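Local coordinates for protein esterase D (Lactobacillus rhamnosus, PDB 3DKR) that probably hydrolyses carboxylic esters with a catalytic triad set in an alpha/beta-hydrolase fold, at residues L28-Y31 and N36-N39; A42-R47 and A236-V241; E64-L69 and S155-A160. One frame throughout, in Å; residues are numbered along the deposited sequence.

Contact 1. Residues L28-Y31 and N36-N39. With ACT (acetate ion), chain B.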
loop_
_atom_site.group_PDB
_atom_site.type_symbol
_atom_site.label_atom_id
_atom_site.label_comp_id
_atom_site.label_asym_id
_atom_site.label_seq_id
_atom_site.Cartn_x
_atom_site.Cartn_y
_atom_site.Cartn_z
ATOM N N LEU A 28 1.332 -2.733 -3.595
ATOM C CA LEU A 28 -0.020 -2.879 -3.034
ATOM C C LEU A 28 -0.637 -1.502 -2.766
ATOM O O LEU A 28 -0.076 -0.682 -2.042
ATOM C CB LEU A 28 0.021 -3.723 -1.762
ATOM C CG LEU A 28 0.621 -5.112 -1.973
ATOM C CD1 LEU A 28 0.714 -5.872 -0.651
ATOM C CD2 LEU A 28 -0.198 -5.943 -2.990
ATOM N N HIS A 29 -1.791 -1.249 -3.380
ATOM C CA HIS A 29 -2.305 0.116 -3.480
ATOM C C HIS A 29 -3.033 0.644 -2.230
ATOM O O HIS A 29 -3.068 -0.019 -1.192
ATOM C CB HIS A 29 -3.125 0.290 -4.776
ATOM C CG HIS A 29 -4.429 -0.453 -4.831
ATOM N ND1 HIS A 29 -5.561 -0.040 -4.144
ATOM C CD2 HIS A 29 -4.815 -1.505 -5.593
ATOM C CE1 HIS A 29 -6.570 -0.835 -4.458
ATOM N NE2 HIS A 29 -6.146 -1.735 -5.331
ATOM N N ALA A 30 -3.588 1.851 -2.364
ATOM C CA ALA A 30 -4.252 2.555 -1.258
ATOM C C ALA A 30 -5.728 2.218 -1.117
ATOM O O ALA A 30 -6.377 1.791 -2.068
ATOM C CB ALA A 30 -4.108 4.049 -1.459
ATOM N N TYR A 31 -6.253 2.457 0.083
ATOM C CA TYR A 31 -7.694 2.376 0.321
ATOM C C TYR A 31 -8.372 3.486 -0.500
ATOM O O TYR A 31 -7.953 4.638 -0.456
ATOM C CB TYR A 31 -7.960 2.586 1.794
ATOM C CG TYR A 31 -9.386 2.414 2.248
ATOM C CD1 TYR A 31 -10.088 1.251 1.984
ATOM C CD2 TYR A 31 -9.994 3.390 3.025
ATOM C CE1 TYR A 31 -11.393 1.085 2.435
ATOM C CE2 TYR A 31 -11.288 3.233 3.489
ATOM C CZ TYR A 31 -11.981 2.080 3.203
ATOM O OH TYR A 31 -13.274 1.915 3.681
ATOM N N ASN A 36 -3.644 2.461 -10.383
ATOM C CA ASN A 36 -3.158 3.774 -10.830
ATOM C C ASN A 36 -2.245 4.472 -9.825
ATOM O O ASN A 36 -1.371 5.264 -10.210
ATOM C CB ASN A 36 -4.315 4.704 -11.170
ATOM C CG ASN A 36 -5.095 4.257 -12.399
ATOM O OD1 ASN A 36 -6.329 4.399 -12.452
ATOM N ND2 ASN A 36 -4.390 3.744 -13.391
ATOM N N ASP A 37 -2.440 4.167 -8.535
ATOM C CA ASP A 37 -1.614 4.712 -7.457
ATOM C C ASP A 37 -0.131 4.409 -7.705
ATOM O O ASP A 37 0.739 5.122 -7.230
ATOM C CB ASP A 37 -1.975 4.074 -6.106
ATOM C CG ASP A 37 -3.394 4.378 -5.630
ATOM O OD1 ASP A 37 -4.039 5.326 -6.125
ATOM O OD2 ASP A 37 -3.845 3.630 -4.737
ATOM N N MET A 38 0.129 3.339 -8.454
ATOM C CA MET A 38 1.481 2.815 -8.609
ATOM C C MET A 38 2.044 2.967 -10.028
ATOM O O MET A 38 3.131 2.457 -10.312
ATOM C CB MET A 38 1.510 1.331 -8.206
ATOM C CG MET A 38 1.180 1.062 -6.738
ATOM S SD MET A 38 2.408 1.815 -5.666
ATOM C CE MET A 38 1.866 1.213 -4.061
ATOM N N ASN A 39 1.335 3.658 -10.928
ATOM C CA ASN A 39 1.818 3.780 -12.314
ATOM C C ASN A 39 3.228 4.359 -12.404
ATOM O O ASN A 39 4.096 3.796 -13.074
ATOM C CB ASN A 39 0.889 4.671 -13.152
ATOM C CG ASN A 39 -0.468 4.062 -13.376
ATOM O OD1 ASN A 39 -0.694 2.877 -13.102
ATOM N ND2 ASN A 39 -1.409 4.881 -13.893
HETATM C C ACT B . -3.972 4.539 1.767
HETATM O O ACT B . -4.281 3.314 1.864
HETATM O OXT ACT B . -2.771 4.852 1.525
HETATM C CH3 ACT B . -5.004 5.622 1.924
#

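Contact 2. Residues A42-R47 and A236-V241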
loop_
_atom_site.group_PDB
_atom_site.type_symbol
_atom_site.label_atom_id
_atom_site.label_comp_id
_atom_site.label_asym_id
_atom_site.label_seq_id
_atom_site.Cartn_x
_atom_site.Cartn_y
_atom_site.Cartn_z
ATOM N N ALA A 42 5.850 1.924 -10.671
ATOM C CA ALA A 42 6.001 0.722 -11.483
ATOM C C ALA A 42 6.890 0.993 -12.712
ATOM O O ALA A 42 7.772 0.206 -13.059
ATOM C CB ALA A 42 4.634 0.188 -11.880
ATOM N N ARG A 43 6.660 2.127 -13.364
ATOM C CA ARG A 43 7.431 2.491 -14.545
ATOM C C ARG A 43 8.876 2.837 -14.192
ATOM O O ARG A 43 9.794 2.457 -14.923
ATOM C CB ARG A 43 6.750 3.640 -15.291
ATOM C CG ARG A 43 5.489 3.214 -15.980
ATOM C CD ARG A 43 5.769 2.295 -17.166
ATOM N NE ARG A 43 4.701 2.367 -18.145
ATOM C CZ ARG A 43 4.674 1.715 -19.301
ATOM N NH1 ARG A 43 5.650 0.868 -19.649
ATOM N NH2 ARG A 43 3.644 1.899 -20.124
ATOM N N ALA A 44 9.097 3.538 -13.081
ATOM C CA ALA A 44 10.461 3.808 -12.615
ATOM C C ALA A 44 11.200 2.493 -12.368
ATOM O O ALA A 44 12.350 2.316 -12.755
ATOM C CB ALA A 44 10.448 4.660 -11.361
ATOM N N LEU A 45 10.521 1.543 -11.745
ATOM C CA LEU A 45 11.140 0.247 -11.486
ATOM C C LEU A 45 11.427 -0.472 -12.791
ATOM O O LEU A 45 12.498 -1.055 -12.957
ATOM C CB LEU A 45 10.270 -0.600 -10.573
ATOM C CG LEU A 45 10.095 -0.026 -9.175
ATOM C CD1 LEU A 45 9.107 -0.864 -8.384
ATOM C CD2 LEU A 45 11.435 -0.013 -8.437
ATOM N N GLN A 46 10.502 -0.391 -13.738
ATOM C CA GLN A 46 10.708 -0.990 -15.053
ATOM C C GLN A 46 11.943 -0.403 -15.755
ATOM O O GLN A 46 12.731 -1.151 -16.359
ATOM C CB GLN A 46 9.479 -0.788 -15.925
ATOM C CG GLN A 46 9.565 -1.489 -17.273
ATOM C CD GLN A 46 8.352 -1.241 -18.128
ATOM O OE1 GLN A 46 7.932 -0.093 -18.281
ATOM N NE2 GLN A 46 7.800 -2.298 -18.714
ATOM N N ARG A 47 12.122 0.914 -15.674
ATOM C CA ARG A 47 13.280 1.557 -16.326
ATOM C C ARG A 47 14.587 1.063 -15.723
ATOM O O ARG A 47 15.629 1.099 -16.386
ATOM C CB ARG A 47 13.226 3.080 -16.262
ATOM C CG ARG A 47 12.041 3.698 -16.974
ATOM C CD ARG A 47 12.249 5.196 -17.163
ATOM N NE ARG A 47 12.288 5.938 -15.902
ATOM C CZ ARG A 47 11.208 6.321 -15.217
ATOM N NH1 ARG A 47 9.982 6.026 -15.649
ATOM N NH2 ARG A 47 11.364 6.996 -14.081
ATOM N N ALA A 236 11.872 11.322 -5.737
ATOM C CA ALA A 236 12.717 11.030 -4.593
ATOM C C ALA A 236 12.415 9.651 -4.046
ATOM O O ALA A 236 13.322 8.903 -3.702
ATOM C CB ALA A 236 12.523 12.069 -3.515
ATOM N N LEU A 237 11.129 9.331 -3.930
ATOM C CA LEU A 237 10.733 8.037 -3.385
ATOM C C LEU A 237 11.279 6.913 -4.257
ATOM O O LEU A 237 11.839 5.930 -3.753
ATOM C CB LEU A 237 9.212 7.945 -3.307
ATOM C CG LEU A 237 8.689 6.584 -2.851
ATOM C CD1 LEU A 237 9.057 6.302 -1.374
ATOM C CD2 LEU A 237 7.185 6.508 -3.076
ATOM N N GLU A 238 11.109 7.060 -5.563
ATOM C CA GLU A 238 11.595 6.060 -6.526
ATOM C C GLU A 238 13.095 5.842 -6.368
ATOM O O GLU A 238 13.560 4.721 -6.253
ATOM C CB GLU A 238 11.239 6.492 -7.946
ATOM C CG GLU A 238 9.730 6.437 -8.202
ATOM C CD GLU A 238 9.228 7.348 -9.301
ATOM O OE1 GLU A 238 10.043 7.951 -10.057
ATOM O OE2 GLU A 238 7.984 7.467 -9.403
ATOM N N GLU A 239 13.853 6.931 -6.317
ATOM C CA GLU A 239 15.297 6.818 -6.094
ATOM C C GLU A 239 15.626 6.096 -4.785
ATOM O O GLU A 239 16.499 5.221 -4.747
ATOM C CB GLU A 239 15.953 8.193 -6.133
ATOM C CG GLU A 239 15.797 8.892 -7.483
ATOM N N ASP A 240 14.908 6.435 -3.715
ATOM C CA ASP A 240 15.156 5.826 -2.402
ATOM C C ASP A 240 14.838 4.327 -2.407
ATOM O O ASP A 240 15.582 3.512 -1.857
ATOM C CB ASP A 240 14.335 6.530 -1.321
ATOM C CG ASP A 240 14.764 7.982 -1.096
ATOM O OD1 ASP A 240 15.938 8.328 -1.426
ATOM O OD2 ASP A 240 13.943 8.768 -0.573
ATOM N N VAL A 241 13.714 3.967 -3.029
ATOM C CA VAL A 241 13.297 2.556 -3.095
ATOM C C VAL A 241 14.283 1.721 -3.921
ATOM O O VAL A 241 14.652 0.594 -3.556
ATOM C CB VAL A 241 11.866 2.441 -3.687
ATOM C CG1 VAL A 241 11.532 0.978 -4.054
ATOM C CG2 VAL A 241 10.833 3.063 -2.715
HETATM O O HOH W 1 9.156 8.724 -12.513
#

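Contact 3. Residues E64-L69 and S155-A160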
loop_
_atom_site.group_PDB
_atom_site.type_symbol
_atom_site.label_atom_id
_atom_site.label_comp_id
_atom_site.label_asym_id
_atom_site.label_seq_id
_atom_site.Cartn_x
_atom_site.Cartn_y
_atom_site.Cartn_z
ATOM N N GLU A 64 -18.773 2.280 -8.742
ATOM C CA GLU A 64 -19.643 2.331 -7.576
ATOM C C GLU A 64 -18.794 2.339 -6.280
ATOM O O GLU A 64 -18.340 1.275 -5.844
ATOM C CB GLU A 64 -20.576 1.115 -7.596
ATOM C CG GLU A 64 -21.486 0.985 -6.393
ATOM C CD GLU A 64 -22.207 2.270 -6.093
ATOM O OE1 GLU A 64 -23.174 2.588 -6.821
ATOM O OE2 GLU A 64 -21.806 2.972 -5.144
ATOM N N PRO A 65 -18.598 3.521 -5.663
ATOM C CA PRO A 65 -17.803 3.578 -4.424
ATOM C C PRO A 65 -18.256 2.640 -3.302
ATOM O O PRO A 65 -17.430 2.204 -2.507
ATOM C CB PRO A 65 -17.936 5.036 -3.984
ATOM C CG PRO A 65 -18.195 5.782 -5.260
ATOM C CD PRO A 65 -19.049 4.866 -6.067
ATOM N N LEU A 66 -19.545 2.318 -3.242
ATOM C CA LEU A 66 -20.046 1.369 -2.248
ATOM C C LEU A 66 -19.456 -0.028 -2.406
ATOM O O LEU A 66 -19.426 -0.788 -1.437
ATOM C CB LEU A 66 -21.577 1.307 -2.280
ATOM C CG LEU A 66 -22.242 2.581 -1.780
ATOM C CD1 LEU A 66 -23.752 2.546 -2.041
ATOM C CD2 LEU A 66 -21.954 2.821 -0.297
ATOM N N ASP A 67 -18.994 -0.373 -3.612
ATOM C CA ASP A 67 -18.353 -1.675 -3.838
ATOM C C ASP A 67 -17.148 -1.890 -2.925
ATOM O O ASP A 67 -16.871 -3.032 -2.522
ATOM C CB ASP A 67 -17.893 -1.822 -5.278
ATOM C CG ASP A 67 -19.047 -2.027 -6.253
ATOM O OD1 ASP A 67 -20.201 -2.289 -5.816
ATOM O OD2 ASP A 67 -18.774 -1.944 -7.467
ATOM N N ILE A 68 -16.446 -0.811 -2.605
ATOM C CA ILE A 68 -15.290 -0.897 -1.687
ATOM C C ILE A 68 -15.764 -1.416 -0.351
ATOM O O ILE A 68 -15.129 -2.279 0.279
ATOM C CB ILE A 68 -14.603 0.481 -1.492
ATOM C CG1 ILE A 68 -13.964 0.949 -2.809
ATOM C CG2 ILE A 68 -13.569 0.411 -0.365
ATOM C CD1 ILE A 68 -13.621 2.418 -2.869
ATOM N N LEU A 69 -16.922 -0.898 0.072
ATOM C CA LEU A 69 -17.467 -1.175 1.387
ATOM C C LEU A 69 -18.219 -2.489 1.460
ATOM O O LEU A 69 -18.296 -3.087 2.532
ATOM C CB LEU A 69 -18.420 -0.046 1.788
ATOM C CG LEU A 69 -17.787 1.340 1.909
ATOM C CD1 LEU A 69 -18.831 2.442 1.971
ATOM C CD2 LEU A 69 -16.898 1.403 3.147
ATOM N N SER A 155 -23.775 9.574 0.329
ATOM C CA SER A 155 -23.233 9.852 1.654
ATOM C C SER A 155 -23.937 9.060 2.763
ATOM O O SER A 155 -23.289 8.600 3.698
ATOM C CB SER A 155 -23.265 11.355 1.943
ATOM O OG SER A 155 -24.564 11.884 1.762
ATOM N N THR A 156 -25.251 8.873 2.661
ATOM C CA THR A 156 -25.998 8.198 3.720
ATOM C C THR A 156 -25.622 6.718 3.847
ATOM O O THR A 156 -25.392 6.223 4.949
ATOM C CB THR A 156 -27.527 8.351 3.524
ATOM O OG1 THR A 156 -27.845 9.740 3.368
ATOM C CG2 THR A 156 -28.292 7.791 4.717
ATOM N N GLN A 157 -25.553 6.016 2.724
ATOM C CA GLN A 157 -25.117 4.619 2.736
ATOM C C GLN A 157 -23.639 4.525 3.136
ATOM O O GLN A 157 -23.245 3.613 3.866
ATOM C CB GLN A 157 -25.366 3.946 1.372
ATOM C CG GLN A 157 -26.810 3.465 1.163
ATOM C CD GLN A 157 -27.069 2.052 1.715
ATOM O OE1 GLN A 157 -27.577 1.884 2.828
ATOM N NE2 GLN A 157 -26.713 1.038 0.934
ATOM N N ILE A 158 -22.831 5.479 2.684
ATOM C CA ILE A 158 -21.413 5.495 3.059
ATOM C C ILE A 158 -21.270 5.507 4.590
ATOM O O ILE A 158 -20.537 4.688 5.159
ATOM C CB ILE A 158 -20.669 6.679 2.431
ATOM C CG1 ILE A 158 -20.522 6.451 0.925
ATOM C CG2 ILE A 158 -19.292 6.871 3.100
ATOM C CD1 ILE A 158 -19.929 7.626 0.197
ATOM N N LEU A 159 -22.007 6.392 5.262
ATOM C CA LEU A 159 -21.933 6.492 6.730
ATOM C C LEU A 159 -22.410 5.225 7.438
ATOM O O LEU A 159 -21.990 4.941 8.568
ATOM C CB LEU A 159 -22.715 7.703 7.244
ATOM C CG LEU A 159 -22.181 9.087 6.872
ATOM C CD1 LEU A 159 -22.995 10.162 7.582
ATOM C CD2 LEU A 159 -20.692 9.238 7.187
ATOM N N ALA A 160 -23.279 4.467 6.779
ATOM C CA ALA A 160 -23.786 3.206 7.316
ATOM C C ALA A 160 -22.737 2.100 7.325
ATOM O O ALA A 160 -22.759 1.242 8.201
ATOM C CB ALA A 160 -24.988 2.749 6.518
#

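Contact 1. Residues L28-Y31 and N36-N39
The His29 imidazole and the Asp37 carboxylate lie close together with their planes 76° apart, and Asp37 OD2 comes at the ring obliquely while touching His29 CB at 3.4 Å. Along the ring edge, His29 ND1 gives a hydrogen bond in the ring plane to the next residue's carbonyl, Ala30 O, at 2.9 Å. NE2 accepts a hydrogen bond from Phe57 N, and the rings of Phe57 and His60 pack nearby, the latter edge-to-face. His29 CG sits between the backbone N and carbonyl carbon (chi1 69°), which folds the ring back over its own chain and within reach of Ala30 O. The bond across the contact runs from Ala30 N to Asp37 OD2, 3.0 Å long and fairly straight at 161°; the N-H meets the oxygen nearly along its C-O axis. The same oxygen also accepts from Ser34 N, so two backbone amides share it, and Ala30 CB rests 3.3 Å from Asp37 OD2. Replacing this aspartate by alanine removes the shared acceptor, and the amides of Ala30 and Ser34 would probably be left without a mate and the loop between them freer to move. Next to Asp37, the bent chain of Met38 brings its CE to 3.4 Å from Leu28 O, covering the end of strand 23-28. On the far side of Ala30, Tyr31 N donates to acetate O at 2.8 Å, while the acetate is further held by His226 NE2, Ser101 N and Leu102 N. Ser101 and His226 are the predicted nucleophile and charge-relay histidine, so the acetate, probably from the crystallisation liquor, sits where a substrate acyl group would be expected. The turn after this strand, supplying Tyr31 N, is consistent with the oxyanion-hole loop of alpha/beta hydrolases.

Contact 2. Residues A42-R47 and A236-V241
Ala44 CB packs against the flank of the Glu238 side chain, 3.7 Å from Glu238 CG and 3.6 Å from Glu238 OE1. Glu238 reaches from its helix toward helix 39-47: CG lies anti to the carbonyl carbon (chi1 -69°), and the extended chain beyond it carries the carboxylate across to Ala44. A turn further along, Arg47 folds back so that one face of its guanidinium lies over Ala44 CA, offset toward the rim. Arg47 NH2 and Glu238 OE1 stay 4.3 Å apart, beyond a salt bridge, and a water spans them: it accepts from Arg47 NH2 at 3.2 Å and donates to Glu238 OE1 at 2.7 Å. Deeper in, Leu45 CD2 just meets Val241 CG1 at 4.5 Å. Farther out, Phe40 and Met41 of helix 39-47 also touch Glu238, and Val241 is backed by Met41 and Phe123. The axes of the two short segments approach to 10.1 Å at a crossing angle of -46°, close enough for small Ala44 to meet the acid directly. The chemistry is therefore mixed: the alanine methyl against the glutamate's aliphatic stem carries most of the packing, while the buried carboxylate is paired with its arginine through water, which probably helps to keep it charged.

Contact 3. Residues E64-L69 and S155-A160
Leu66 and Leu69, one helical turn apart, face Gln157 and Ile158 at the start of helix 155-178. The approach begins with Glu64: Glu64 OE2 accepts a hydrogen bond from Leu66 N through its anti lone pair at 3.0 Å, a capping bond at the head of the helix. The same oxygen lies near Glu154 OE2; such crowding of like charges may favour a proton on one of them. Pro65 leans on Glu154 and on Asn146 of helix 134-149. Leu66 then does most of the touching: its side chain crosses that of Gln157 at about a right angle, with Leu66 CD1 and CD2 each 4.0 Å from Gln157 CB. Having CG beside its backbone N (chi1 -69°) sends this fork across to the other helix, where Leu66 CD2 also meets Ile158 CG1 at 4.1 Å. Ile68 touches Tyr31 and Tyr141 instead. Leu69 returns to the interface, placing its CD1 4.1 Å from Ile158 CA and 4.5 Å from Ile158 CG1. Ile158 is in turn backed by Leu139 and Ala142, so helix 134-149 joins the cluster. Helices 134-149 and 155-178 are inserted between strands 119-122 and 187-192, consistent with the cap of an alpha/beta hydrolase. No hydrogen bond or ion pair crosses between the two segments; their union rests on shape and on apolar surface withdrawn from water.

In the fold
From the N terminus, strand 23-28 runs into contact 1, which closes a loop of four intervening residues that leads into helix 39-47, and the same helix opens contact 2. Its partner comes 189 residues later on helix 234-246, so helices from near the two ends of the chain are brought together. Contact 3 opens and closes within that long span, tying helix 66-71 to helix 155-178, on the other side of the chain's centre from contact 2. Contacts 1 and 3 are in series yet meet through Tyr31, which packs on Ile68 and Leu69 and so links the acetate-binding turn to the helical layer. Contacts 2 and 3 stay about 20 Å apart at their nearest atoms.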